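Side-chain contacts in titin (Homo sapiens, PDB 5JDD), which serves as a giant elastic protein of muscle sarcomeres, here represented by three tandem immunoglobulin domains that probably help its I-band segment act as a molecular spring: residues E72-V77 against E81-L86; D246-A251 against T255-L260. One frame throughout, in Å; residues are numbered along the deposited sequence.

Overall arrangement
The chain is a string of three I-set immunoglobulin domains, and the two contacts are equivalent hairpins in the outer two. Contact 1 pairs strands 71-77 and 80-89 of the first domain; contact 2, later in the chain, pairs strands 245-251 and 254-263 of the third. They lie on opposite sides of the chain's centre, their own centres 80 Å apart and their nearest atoms about 56 Å apart, so neither touches the other. Each hairpin supplies the second and third strands of a mixed five-stranded sheet. The middle domain repeats this order with strands 158-164 and 167-176, consistent with an elongated tandem of independently folded modules.

Contact 1: residues E72-V77 against E81-L86; sequences EYTAVV and ECKAKL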
ATOM      1  N   GLU A  72      33.335 -13.010   6.183  1.00 13.16           N
ATOM      2  CA  GLU A  72      34.678 -12.483   6.372  1.00 11.94           C
ATOM      3  C   GLU A  72      35.579 -12.768   5.177  1.00 12.07           C
ATOM      4  O   GLU A  72      35.630 -13.894   4.668  1.00 13.59           O
ATOM      5  CB  GLU A  72      35.286 -13.077   7.641  1.00 14.66           C
ATOM      6  CG  GLU A  72      36.574 -12.417   8.112  1.00 16.83           C
ATOM      7  CD  GLU A  72      36.899 -12.791   9.546  1.00 18.04           C
ATOM      8  OE1 GLU A  72      37.133 -13.995   9.808  1.00 22.67           O
ATOM      9  OE2 GLU A  72      36.900 -11.886  10.411  1.00 21.19           O
ATOM     10  N   TYR A  73      36.273 -11.730   4.728  1.00 11.85           N
ATOM     11  CA  TYR A  73      37.223 -11.830   3.633  1.00 12.88           C
ATOM     12  C   TYR A  73      38.616 -11.582   4.181  1.00 13.25           C
ATOM     13  O   TYR A  73      38.800 -10.714   5.035  1.00 15.79           O
ATOM     14  CB  TYR A  73      36.866 -10.810   2.546  1.00 11.50           C
ATOM     15  CG  TYR A  73      35.607 -11.191   1.808  1.00 11.17           C
ATOM     16  CD1 TYR A  73      34.349 -10.967   2.362  1.00 11.90           C
ATOM     17  CD2 TYR A  73      35.678 -11.806   0.573  1.00 11.62           C
ATOM     18  CE1 TYR A  73      33.200 -11.344   1.692  1.00 11.79           C
ATOM     19  CE2 TYR A  73      34.540 -12.182  -0.111  1.00 11.23           C
ATOM     20  CZ  TYR A  73      33.298 -11.948   0.454  1.00 11.92           C
ATOM     21  OH  TYR A  73      32.155 -12.330  -0.215  1.00 14.66           O
ATOM     22  N   THR A  74      39.591 -12.356   3.707  1.00 10.06           N
ATOM     23  CA  THR A  74      40.966 -12.247   4.162  1.00 12.64           C
ATOM     24  C   THR A  74      41.890 -11.918   2.993  1.00 12.66           C
ATOM     25  O   THR A  74      41.832 -12.565   1.941  1.00 13.57           O
ATOM     26  CB  THR A  74      41.439 -13.562   4.807  1.00 12.88           C
ATOM     27  OG1 THR A  74      40.537 -13.924   5.856  1.00 16.02           O
ATOM     28  CG2 THR A  74      42.853 -13.425   5.373  1.00 14.77           C
ATOM     29  N   ALA A  75      42.730 -10.901   3.177  1.00  9.88           N
ATOM     30  CA  ALA A  75      43.824 -10.633   2.251  1.00  9.68           C
ATOM     31  C   ALA A  75      45.100 -11.219   2.834  1.00 13.41           C
ATOM     32  O   ALA A  75      45.408 -11.005   4.005  1.00 12.17           O
ATOM     33  CB  ALA A  75      43.989  -9.149   2.023  1.00 12.26           C
ATOM     34  N   VAL A  76      45.833 -11.963   2.012  1.00 12.85           N
ATOM     35  CA  VAL A  76      47.099 -12.552   2.423  1.00 11.56           C
ATOM     36  C   VAL A  76      48.238 -11.953   1.617  1.00 13.74           C
ATOM     37  O   VAL A  76      48.209 -11.977   0.385  1.00 15.39           O
ATOM     38  CB  VAL A  76      47.111 -14.075   2.239  1.00 14.58           C
ATOM     39  CG1 VAL A  76      48.441 -14.656   2.697  1.00 19.45           C
ATOM     40  CG2 VAL A  76      45.970 -14.712   3.010  1.00 16.29           C
ATOM     41  N   VAL A  77      49.225 -11.409   2.326  1.00 15.29           N
ATOM     42  CA  VAL A  77      50.400 -10.796   1.726  1.00 20.72           C
ATOM     43  C   VAL A  77      51.621 -11.421   2.393  1.00 22.50           C
ATOM     44  O   VAL A  77      51.942 -11.089   3.535  1.00 23.60           O
ATOM     45  CB  VAL A  77      50.417  -9.277   1.981  1.00 20.46           C
ATOM     46  CG1 VAL A  77      51.618  -8.637   1.308  1.00 25.79           C
ATOM     47  CG2 VAL A  77      49.117  -8.632   1.500  1.00 20.28           C
ATOM     48  N   GLU A  81      48.447 -11.324   7.176  1.00 17.49           N
ATOM     49  CA  GLU A  81      47.034 -11.414   6.833  1.00 16.63           C
ATOM     50  C   GLU A  81      46.273 -10.256   7.441  1.00 19.59           C
ATOM     51  O   GLU A  81      46.680  -9.687   8.457  1.00 23.62           O
ATOM     52  CB  GLU A  81      46.434 -12.731   7.321  1.00 21.69           C
ATOM     53  CG  GLU A  81      47.143 -13.971   6.816  1.00 30.09           C
ATOM     54  CD  GLU A  81      46.496 -15.245   7.317  1.00 40.58           C
ATOM     55  OE1 GLU A  81      45.386 -15.156   7.889  1.00 39.06           O
ATOM     56  OE2 GLU A  81      47.100 -16.329   7.141  1.00 42.34           O
ATOM     57  N   CYS A  82      45.161  -9.909   6.807  1.00 15.31           N
ATOM     58  CA  CYS A  82      44.219  -8.957   7.380  1.00 14.40           C
ATOM     59  C   CYS A  82      42.816  -9.311   6.915  1.00 14.47           C
ATOM     60  O   CYS A  82      42.623  -9.855   5.824  1.00 17.05           O
ATOM     61  CB  CYS A  82      44.577  -7.508   7.021  1.00 20.79           C
ATOM     62  SG  CYS A  82      44.925  -7.212   5.276  1.00 27.35           S
ATOM     63  N   LYS A  83      41.838  -9.010   7.757  1.00 13.78           N
ATOM     64  CA  LYS A  83      40.478  -9.456   7.533  1.00 14.92           C
ATOM     65  C   LYS A  83      39.493  -8.311   7.657  1.00 13.33           C
ATOM     66  O   LYS A  83      39.714  -7.359   8.408  1.00 13.98           O
ATOM     67  CB  LYS A  83      40.107 -10.529   8.558  1.00 17.58           C
ATOM     68  CG  LYS A  83      40.878 -11.824   8.427  1.00 21.69           C
ATOM     69  CD  LYS A  83      40.646 -12.710   9.641  1.00 26.43           C
ATOM     70  CE  LYS A  83      41.501 -13.973   9.580  1.00 37.07           C
ATOM     71  NZ  LYS A  83      41.060 -14.900   8.497  1.00 38.96           N
ATOM     72  N   ALA A  84      38.398  -8.418   6.912  1.00 10.90           N
ATOM     73  CA  ALA A  84      37.264  -7.508   7.055  1.00 11.42           C
ATOM     74  C   ALA A  84      35.988  -8.245   6.685  1.00 12.98           C
ATOM     75  O   ALA A  84      36.033  -9.304   6.057  1.00 13.56           O
ATOM     76  CB  ALA A  84      37.445  -6.271   6.179  1.00 14.30           C
ATOM     77  N   LYS A  85      34.844  -7.682   7.058  1.00 11.80           N
ATOM     78  CA  LYS A  85      33.580  -8.357   6.812  1.00 12.32           C
ATOM     79  C   LYS A  85      32.669  -7.581   5.894  1.00 10.14           C
ATOM     80  O   LYS A  85      32.657  -6.347   5.912  1.00 11.42           O
ATOM     81  CB  LYS A  85      32.851  -8.631   8.130  1.00 13.05           C
ATOM     82  CG  LYS A  85      33.558  -9.656   8.995  1.00 14.15           C
ATOM     83  CD  LYS A  85      32.903  -9.799  10.359  1.00 17.03           C
ATOM     84  CE  LYS A  85      33.613 -10.880  11.154  1.00 16.47           C
ATOM     85  NZ  LYS A  85      33.057 -10.975  12.539  1.00 23.25           N
ATOM     86  N   LEU A  86      31.893  -8.325   5.109  1.00  9.44           N
ATOM     87  CA  LEU A  86      30.793  -7.763   4.337  1.00  9.22           C
ATOM     88  C   LEU A  86      29.481  -8.102   5.033  1.00 10.47           C
ATOM     89  O   LEU A  86      29.204  -9.274   5.308  1.00 12.41           O
ATOM     90  CB  LEU A  86      30.776  -8.348   2.919  1.00 10.67           C
ATOM     91  CG  LEU A  86      29.551  -8.014   2.051  1.00 11.64           C
ATOM     92  CD1 LEU A  86      29.432  -6.527   1.766  1.00 12.72           C
ATOM     93  CD2 LEU A  86      29.586  -8.780   0.741  1.00 13.15           C
TER
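Glu72 reaches across the outer face of an antiparallel hairpin to the aliphatic parts of Lys83 and Lys85. With CG anti to the backbone N (chi1 -169°) and the chain extended from there, its carboxylate lies between the two lysines: OE1 meets CD of Lys83 at 3.7 Å, while OE2 comes within 3.5 Å of CE of Lys85. Neither ammonium closes a salt bridge: NZ of Lys83 stays 4.2 Å from Glu72 OE1, and NZ of Lys85 4.5 Å from Glu72 OE2, so any attraction is probably long-range. Lys83 spends its amino group on Thr74 instead. The lysine chain lies alongside the threonine and bends at its last torsion (chi4 -69°), which brings NZ to Thr74 OG1 for a 2.9 Å hydrogen bond. Farther along this face, CG of Glu81 lies beside CG2 of Val76.

On the other face, Tyr73 and Leu86 run side by side, the ring's CE1 4.0 Å from the leucine CB, and Ala75 CB meets Cys82 SG at 3.9 Å. Ala84 O lies at the tyrosine ring's edge, near its plane; the ring also stacks with His38 and meets Phe23 at about 30°. The backbones are joined in reciprocal pairs, Tyr73 with Ala84 and Ala75 with Cys82.

The face of Tyr73, Ala75, Cys82 and Leu86 packs onto strands 21-27 and 57-62 through Phe23, Val25, Leu60 and Leu62, while Tyr73 OH bonds to Asp69 O. Within its own sheet, backbone hydrogen bonds join Thr74 and Val76 to strand 35-38 and Lys85 to Val13 of strand 13-16.

Contact 2: residues D246-A251 against T255-L260; sequences DYTFVA and TSTATL
This is an antiparallel strand pairing in the third domain, joining strands 245-251 and 254-263 with a mostly polar row on one face and mainly apolar packing on the other. Asp246 and Thr259 stand side by side on the polar face, where Thr259 OG1 donates to Asp246 OD1 over 2.7 Å, approaching from above the carboxylate plane, 40° out of it. Next along, Thr248 and Thr257 join their hydroxyls at 2.7 Å between the two OG1 atoms. Both threonines hold OG1 beside the backbone N (chi1 -57° and -60°), turning the oxygens toward one another across the pair. Methyls close the row: Val250 CG2 meets Thr255 CG2 at 3.8 Å.

On the opposite face, Leu260 CB lies 3.8 Å from CE1 of the Tyr247 ring. Reciprocal backbone bonds tie Tyr247 to Ala258 and Phe249 to Ser256. Phe249 leads its ring away from the partner strand to meet Trp210 edge-to-face, and Tyr247 OH bonds to Asp243 O. The Tyr247 ring meets that of Phe197, and Phe249 also touches Val199 and Val201. This is the packing of an immunoglobulin beta-sandwich, in which the inner face of the F-G hairpin lies against the other sheet.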
ATOM      1  N   ASP A 246     -43.275   7.086  -6.166  1.00 10.53           N
ATOM      2  CA  ASP A 246     -42.559   6.170  -5.294  1.00 10.24           C
ATOM      3  C   ASP A 246     -41.129   6.664  -5.135  1.00  9.35           C
ATOM      4  O   ASP A 246     -40.453   6.973  -6.126  1.00 11.14           O
ATOM      5  CB  ASP A 246     -42.535   4.756  -5.872  1.00 13.57           C
ATOM      6  CG  ASP A 246     -43.906   4.147  -5.999  1.00 21.24           C
ATOM      7  OD1 ASP A 246     -44.819   4.548  -5.245  1.00 17.01           O
ATOM      8  OD2 ASP A 246     -44.065   3.264  -6.868  1.00 28.81           O
ATOM      9  N   TYR A 247     -40.666   6.730  -3.893  1.00  9.42           N
ATOM     10  CA  TYR A 247     -39.330   7.224  -3.609  1.00  8.75           C
ATOM     11  C   TYR A 247     -38.465   6.113  -3.057  1.00 10.73           C
ATOM     12  O   TYR A 247     -38.929   5.307  -2.240  1.00 12.00           O
ATOM     13  CB  TYR A 247     -39.412   8.402  -2.635  1.00  8.04           C
ATOM     14  CG  TYR A 247     -40.036   9.605  -3.282  1.00  7.95           C
ATOM     15  CD1 TYR A 247     -41.421   9.758  -3.343  1.00  8.28           C
ATOM     16  CD2 TYR A 247     -39.244  10.568  -3.885  1.00  9.89           C
ATOM     17  CE1 TYR A 247     -41.996  10.861  -3.980  1.00  8.21           C
ATOM     18  CE2 TYR A 247     -39.811  11.687  -4.498  1.00  8.91           C
ATOM     19  CZ  TYR A 247     -41.186  11.815  -4.551  1.00  7.93           C
ATOM     20  OH  TYR A 247     -41.748  12.906  -5.177  1.00 10.10           O
ATOM     21  N   THR A 248     -37.212   6.066  -3.516  1.00  7.91           N
ATOM     22  CA  THR A 248     -36.296   5.013  -3.107  1.00 11.29           C
ATOM     23  C   THR A 248     -34.996   5.614  -2.593  1.00  8.72           C
ATOM     24  O   THR A 248     -34.381   6.460  -3.246  1.00 10.54           O
ATOM     25  CB  THR A 248     -35.962   4.064  -4.272  1.00  9.54           C
ATOM     26  OG1 THR A 248     -37.174   3.505  -4.800  1.00 11.15           O
ATOM     27  CG2 THR A 248     -35.048   2.932  -3.808  1.00 11.07           C
ATOM     28  N   PHE A 249     -34.585   5.176  -1.410  1.00  8.52           N
ATOM     29  CA  PHE A 249     -33.265   5.491  -0.900  1.00  8.42           C
ATOM     30  C   PHE A 249     -32.356   4.340  -1.289  1.00  9.12           C
ATOM     31  O   PHE A 249     -32.721   3.170  -1.095  1.00  8.96           O
ATOM     32  CB  PHE A 249     -33.321   5.645   0.620  1.00  9.12           C
ATOM     33  CG  PHE A 249     -31.973   5.759   1.269  1.00  8.47           C
ATOM     34  CD1 PHE A 249     -31.331   6.988   1.362  1.00  8.52           C
ATOM     35  CD2 PHE A 249     -31.362   4.639   1.810  1.00 10.40           C
ATOM     36  CE1 PHE A 249     -30.086   7.093   1.983  1.00  7.96           C
ATOM     37  CE2 PHE A 249     -30.115   4.735   2.417  1.00 11.01           C
ATOM     38  CZ  PHE A 249     -29.478   5.968   2.507  1.00 10.86           C
ATOM     39  N   VAL A 250     -31.186   4.666  -1.837  1.00  8.40           N
ATOM     40  CA  VAL A 250     -30.217   3.658  -2.256  1.00  6.97           C
ATOM     41  C   VAL A 250     -28.857   3.926  -1.638  1.00  9.63           C
ATOM     42  O   VAL A 250     -28.323   5.019  -1.772  1.00 10.42           O
ATOM     43  CB  VAL A 250     -30.024   3.662  -3.781  1.00 10.16           C
ATOM     44  CG1 VAL A 250     -28.989   2.614  -4.196  1.00 11.83           C
ATOM     45  CG2 VAL A 250     -31.343   3.429  -4.497  1.00 12.61           C
ATOM     46  N   ALA A 251     -28.286   2.930  -0.968  1.00 10.45           N
ATOM     47  CA  ALA A 251     -26.926   3.053  -0.453  1.00 11.44           C
ATOM     48  C   ALA A 251     -26.234   1.717  -0.573  1.00  9.07           C
ATOM     49  O   ALA A 251     -26.649   0.752   0.073  1.00 11.75           O
ATOM     50  CB  ALA A 251     -26.933   3.503   0.997  1.00 13.57           C
ATOM     51  N   THR A 255     -31.548  -0.912  -0.286  1.00 10.36           N
ATOM     52  CA  THR A 255     -32.584   0.028  -0.717  1.00  8.54           C
ATOM     53  C   THR A 255     -33.813  -0.017   0.173  1.00  8.76           C
ATOM     54  O   THR A 255     -34.119  -1.035   0.812  1.00 11.38           O
ATOM     55  CB  THR A 255     -33.066  -0.192  -2.183  1.00 11.54           C
ATOM     56  OG1 THR A 255     -33.738  -1.452  -2.294  1.00 15.70           O
ATOM     57  CG2 THR A 255     -31.916  -0.137  -3.171  1.00 18.76           C
ATOM     58  N   SER A 256     -34.541   1.094   0.184  1.00  9.56           N
ATOM     59  CA  SER A 256     -35.839   1.170   0.835  1.00  9.67           C
ATOM     60  C   SER A 256     -36.739   2.051  -0.014  1.00  9.79           C
ATOM     61  O   SER A 256     -36.303   3.116  -0.465  1.00 11.19           O
ATOM     62  CB  SER A 256     -35.697   1.751   2.246  1.00 10.41           C
ATOM     63  OG  SER A 256     -36.975   1.866   2.867  1.00 12.86           O
ATOM     64  N   THR A 257     -37.977   1.617  -0.243  1.00  9.87           N
ATOM     65  CA  THR A 257     -38.919   2.382  -1.071  1.00 10.84           C
ATOM     66  C   THR A 257     -40.219   2.637  -0.311  1.00 12.85           C
ATOM     67  O   THR A 257     -40.671   1.785   0.459  1.00 13.78           O
ATOM     68  CB  THR A 257     -39.221   1.668  -2.410  1.00 14.79           C
ATOM     69  OG1 THR A 257     -38.009   1.496  -3.153  1.00 16.80           O
ATOM     70  CG2 THR A 257     -40.193   2.474  -3.264  1.00 15.50           C
ATOM     71  N   ALA A 258     -40.797   3.819  -0.503  1.00  9.78           N
ATOM     72  CA  ALA A 258     -42.119   4.120   0.042  1.00  9.76           C
ATOM     73  C   ALA A 258     -42.809   5.074  -0.904  1.00 12.39           C
ATOM     74  O   ALA A 258     -42.198   5.566  -1.852  1.00 13.94           O
ATOM     75  CB  ALA A 258     -42.014   4.721   1.431  1.00 14.56           C
ATOM     76  N   THR A 259     -44.084   5.333  -0.655  1.00  9.79           N
ATOM     77  CA  THR A 259     -44.866   6.152  -1.564  1.00  9.58           C
ATOM     78  C   THR A 259     -45.303   7.456  -0.908  1.00  9.92           C
ATOM     79  O   THR A 259     -45.670   7.474   0.274  1.00 11.92           O
ATOM     80  CB  THR A 259     -46.103   5.372  -2.028  1.00 10.95           C
ATOM     81  OG1 THR A 259     -45.679   4.173  -2.690  1.00 15.45           O
ATOM     82  CG2 THR A 259     -46.951   6.203  -2.990  1.00 13.20           C
ATOM     83  N   LEU A 260     -45.257   8.545  -1.675  1.00  8.93           N
ATOM     84  CA  LEU A 260     -45.858   9.815  -1.270  1.00  8.11           C
ATOM     85  C   LEU A 260     -47.210   9.934  -1.949  1.00  9.16           C
ATOM     86  O   LEU A 260     -47.302   9.878  -3.179  1.00 10.20           O
ATOM     87  CB  LEU A 260     -44.974  10.996  -1.683  1.00  9.39           C
ATOM     88  CG  LEU A 260     -45.567  12.395  -1.479  1.00  9.23           C
ATOM     89  CD1 LEU A 260     -45.875  12.670  -0.017  1.00 11.00           C
ATOM     90  CD2 LEU A 260     -44.611  13.455  -2.015  1.00 10.55           C
TER